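Long-range contact in oligopeptide ABC transporter OppAIV (Borrelia burgdorferi B31, PDB 4GL8), which probably binds oligopeptides outside the membrane and hands them to an ABC transporter for uptake: residues R75-D83 / T92-V100. Residues are numbered along the deposited sequence; the frame is centred on the assembly and turned at random.
Sequences RPGLAKSWD and TFHLRDNLV
Asp83 and Thr92 pair through both backbone bonds and Ser81 takes the N-H of His94, setting 81-83 against 92-95 as antiparallel arms of a beta hairpin at 155°, in a sheet that continues from 90-95 to strand 161-165; a beta bulge, with Lys80 as the extra residue and its N bonded to His94 O, then shifts the register by one before Ala79 meets Leu95. On the face carrying Ser81, Asp83, Thr92 and His94, the imidazole leans diagonally across to the neighbouring strand, where His94 NE2 donates to Asp83 OD2 at 3.0 Å. The acceptor lies in the ring plane but is met from above the carboxylate, the two planes being 73° apart. On the other face, Phe93 CD1 packs on Trp82 CB at 3.6 Å and the rings lie obliquely, with Leu174 of helix 173-176 touching both. Past the bulge Arg96 bends at chi3 (76°), which swings the guanidinium back to Gly77 O. That oxygen is gripped side-on by NE at 2.8 Å and NH2 at 2.9 Å, both in the guanidinium plane, while Arg96 N holds Leu78 O at 3.0 Å. Lys80 CA lies over one guanidinium face, with CB above its rim, and Tyr229 adds a cation-pi contact. Leu78 CD2 meets Leu99 CD1 at 3.9 Å. One arginine thus ties the turn at 77-78 to the strand's exit with three bonds, and the carboxylate probably favours a protonated His94.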
# COMPACT_ATOMS: atom_id res chain seq x y z
N ARG A 75 13.82 -9.06 7.15
CA ARG A 75 15.15 -9.61 7.45
C ARG A 75 16.06 -8.44 7.82
O ARG A 75 15.63 -7.27 7.71
CB ARG A 75 15.71 -10.40 6.24
CG ARG A 75 16.00 -9.53 5.02
CD ARG A 75 16.73 -10.31 3.93
NE ARG A 75 17.02 -9.46 2.79
CZ ARG A 75 17.39 -9.87 1.59
NH1 ARG A 75 17.51 -11.16 1.31
NH2 ARG A 75 17.61 -8.98 0.64
N PRO A 76 17.29 -8.74 8.30
CA PRO A 76 18.12 -7.65 8.81
C PRO A 76 18.31 -6.64 7.71
O PRO A 76 18.41 -7.01 6.54
CB PRO A 76 19.45 -8.34 9.16
CG PRO A 76 19.07 -9.75 9.46
CD PRO A 76 17.93 -10.06 8.51
N GLY A 77 18.29 -5.37 8.09
CA GLY A 77 18.56 -4.26 7.19
C GLY A 77 19.66 -3.42 7.80
O GLY A 77 20.77 -3.89 7.97
N LEU A 78 19.35 -2.18 8.19
CA LEU A 78 20.37 -1.35 8.85
C LEU A 78 20.85 -2.03 10.13
O LEU A 78 22.04 -2.06 10.42
CB LEU A 78 19.85 0.06 9.13
CG LEU A 78 19.51 0.94 7.93
CD1 LEU A 78 18.68 2.13 8.38
CD2 LEU A 78 20.79 1.42 7.29
N ALA A 79 19.90 -2.63 10.84
CA ALA A 79 20.15 -3.46 12.01
C ALA A 79 20.50 -4.88 11.62
O ALA A 79 19.75 -5.53 10.88
CB ALA A 79 18.90 -3.50 12.89
N LYS A 80 21.65 -5.36 12.11
CA LYS A 80 22.05 -6.75 11.95
C LYS A 80 21.38 -7.69 12.96
O LYS A 80 21.28 -8.86 12.69
CB LYS A 80 23.56 -6.91 12.01
CG LYS A 80 24.16 -6.63 13.36
CD LYS A 80 25.69 -6.63 13.29
CE LYS A 80 26.26 -6.34 14.67
NZ LYS A 80 27.75 -6.43 14.68
N SER A 81 20.90 -7.16 14.08
CA SER A 81 20.17 -7.95 15.05
C SER A 81 19.44 -7.04 16.04
O SER A 81 19.61 -5.82 16.05
CB SER A 81 21.13 -8.87 15.83
OG SER A 81 22.11 -8.09 16.50
N TRP A 82 18.61 -7.66 16.87
CA TRP A 82 17.79 -6.89 17.76
C TRP A 82 17.44 -7.74 18.95
O TRP A 82 17.47 -8.96 18.87
CB TRP A 82 16.51 -6.40 17.04
CG TRP A 82 15.78 -7.50 16.31
CD1 TRP A 82 14.82 -8.29 16.81
CD2 TRP A 82 16.01 -7.94 14.97
NE1 TRP A 82 14.42 -9.20 15.89
CE2 TRP A 82 15.12 -9.01 14.73
CE3 TRP A 82 16.87 -7.55 13.94
CZ2 TRP A 82 15.06 -9.69 13.51
CZ3 TRP A 82 16.82 -8.23 12.71
CH2 TRP A 82 15.92 -9.28 12.51
N ASP A 83 17.15 -7.05 20.06
CA ASP A 83 16.69 -7.66 21.29
C ASP A 83 15.27 -7.16 21.53
O ASP A 83 14.93 -6.08 21.10
CB ASP A 83 17.54 -7.17 22.47
CG ASP A 83 18.96 -7.63 22.41
OD1 ASP A 83 19.22 -8.77 21.97
OD2 ASP A 83 19.83 -6.85 22.86
N THR A 92 15.43 -3.18 20.78
CA THR A 92 16.78 -2.60 20.79
C THR A 92 17.46 -3.16 19.54
O THR A 92 17.68 -4.37 19.43
CB THR A 92 17.51 -2.96 22.12
OG1 THR A 92 16.72 -2.53 23.25
CG2 THR A 92 18.91 -2.32 22.22
N PHE A 93 17.74 -2.26 18.59
CA PHE A 93 18.38 -2.60 17.33
C PHE A 93 19.88 -2.29 17.35
O PHE A 93 20.31 -1.19 17.74
CB PHE A 93 17.66 -1.85 16.19
CG PHE A 93 16.22 -2.19 16.08
CD1 PHE A 93 15.81 -3.33 15.39
CD2 PHE A 93 15.27 -1.44 16.74
CE1 PHE A 93 14.49 -3.69 15.34
CE2 PHE A 93 13.92 -1.79 16.67
CZ PHE A 93 13.53 -2.92 16.00
N HIS A 94 20.68 -3.28 16.95
CA HIS A 94 22.14 -3.14 16.86
C HIS A 94 22.50 -2.93 15.40
O HIS A 94 22.28 -3.82 14.58
CB HIS A 94 22.82 -4.40 17.41
CG HIS A 94 22.34 -4.76 18.77
ND1 HIS A 94 22.80 -4.12 19.91
CD2 HIS A 94 21.41 -5.65 19.18
CE1 HIS A 94 22.18 -4.62 20.97
NE2 HIS A 94 21.33 -5.54 20.56
N LEU A 95 22.97 -1.73 15.08
CA LEU A 95 23.27 -1.37 13.70
C LEU A 95 24.54 -2.11 13.24
O LEU A 95 25.45 -2.34 14.05
CB LEU A 95 23.42 0.16 13.54
CG LEU A 95 22.23 1.02 13.97
CD1 LEU A 95 22.46 2.50 13.72
CD2 LEU A 95 20.91 0.57 13.35
N ARG A 96 24.59 -2.51 11.97
CA ARG A 96 25.84 -3.04 11.41
C ARG A 96 26.91 -1.93 11.33
O ARG A 96 26.58 -0.75 11.37
CB ARG A 96 25.63 -3.69 10.05
CG ARG A 96 25.06 -2.77 8.99
CD ARG A 96 24.74 -3.55 7.72
NE ARG A 96 23.54 -4.36 7.85
CZ ARG A 96 23.50 -5.68 7.93
NH1 ARG A 96 24.61 -6.40 7.87
NH2 ARG A 96 22.32 -6.31 8.04
N ASP A 97 28.17 -2.36 11.25
CA ASP A 97 29.32 -1.46 11.13
C ASP A 97 29.40 -0.74 9.80
O ASP A 97 28.96 -1.26 8.78
CB ASP A 97 30.62 -2.26 11.30
CG ASP A 97 30.72 -2.91 12.66
OD1 ASP A 97 30.07 -2.43 13.61
OD2 ASP A 97 31.46 -3.91 12.79
N ASN A 98 30.00 0.44 9.83
CA ASN A 98 30.36 1.21 8.62
C ASN A 98 29.17 1.60 7.76
O ASN A 98 29.30 1.70 6.54
CB ASN A 98 31.37 0.41 7.79
CG ASN A 98 32.60 0.00 8.60
OD1 ASN A 98 33.08 0.76 9.44
ND2 ASN A 98 33.09 -1.21 8.35
N LEU A 99 28.02 1.83 8.37
CA LEU A 99 26.85 2.28 7.62
C LEU A 99 27.07 3.70 7.16
O LEU A 99 27.34 4.56 7.97
CB LEU A 99 25.59 2.23 8.47
CG LEU A 99 25.00 0.84 8.74
CD1 LEU A 99 23.85 0.95 9.73
CD2 LEU A 99 24.55 0.16 7.45
N VAL A 100 26.96 3.95 5.87
CA VAL A 100 27.06 5.32 5.37
C VAL A 100 25.98 5.59 4.36
O VAL A 100 25.51 4.67 3.70
CB VAL A 100 28.43 5.61 4.72
CG1 VAL A 100 29.52 5.79 5.78
CG2 VAL A 100 28.79 4.50 3.75
O HOH W 1 15.19 -4.51 23.98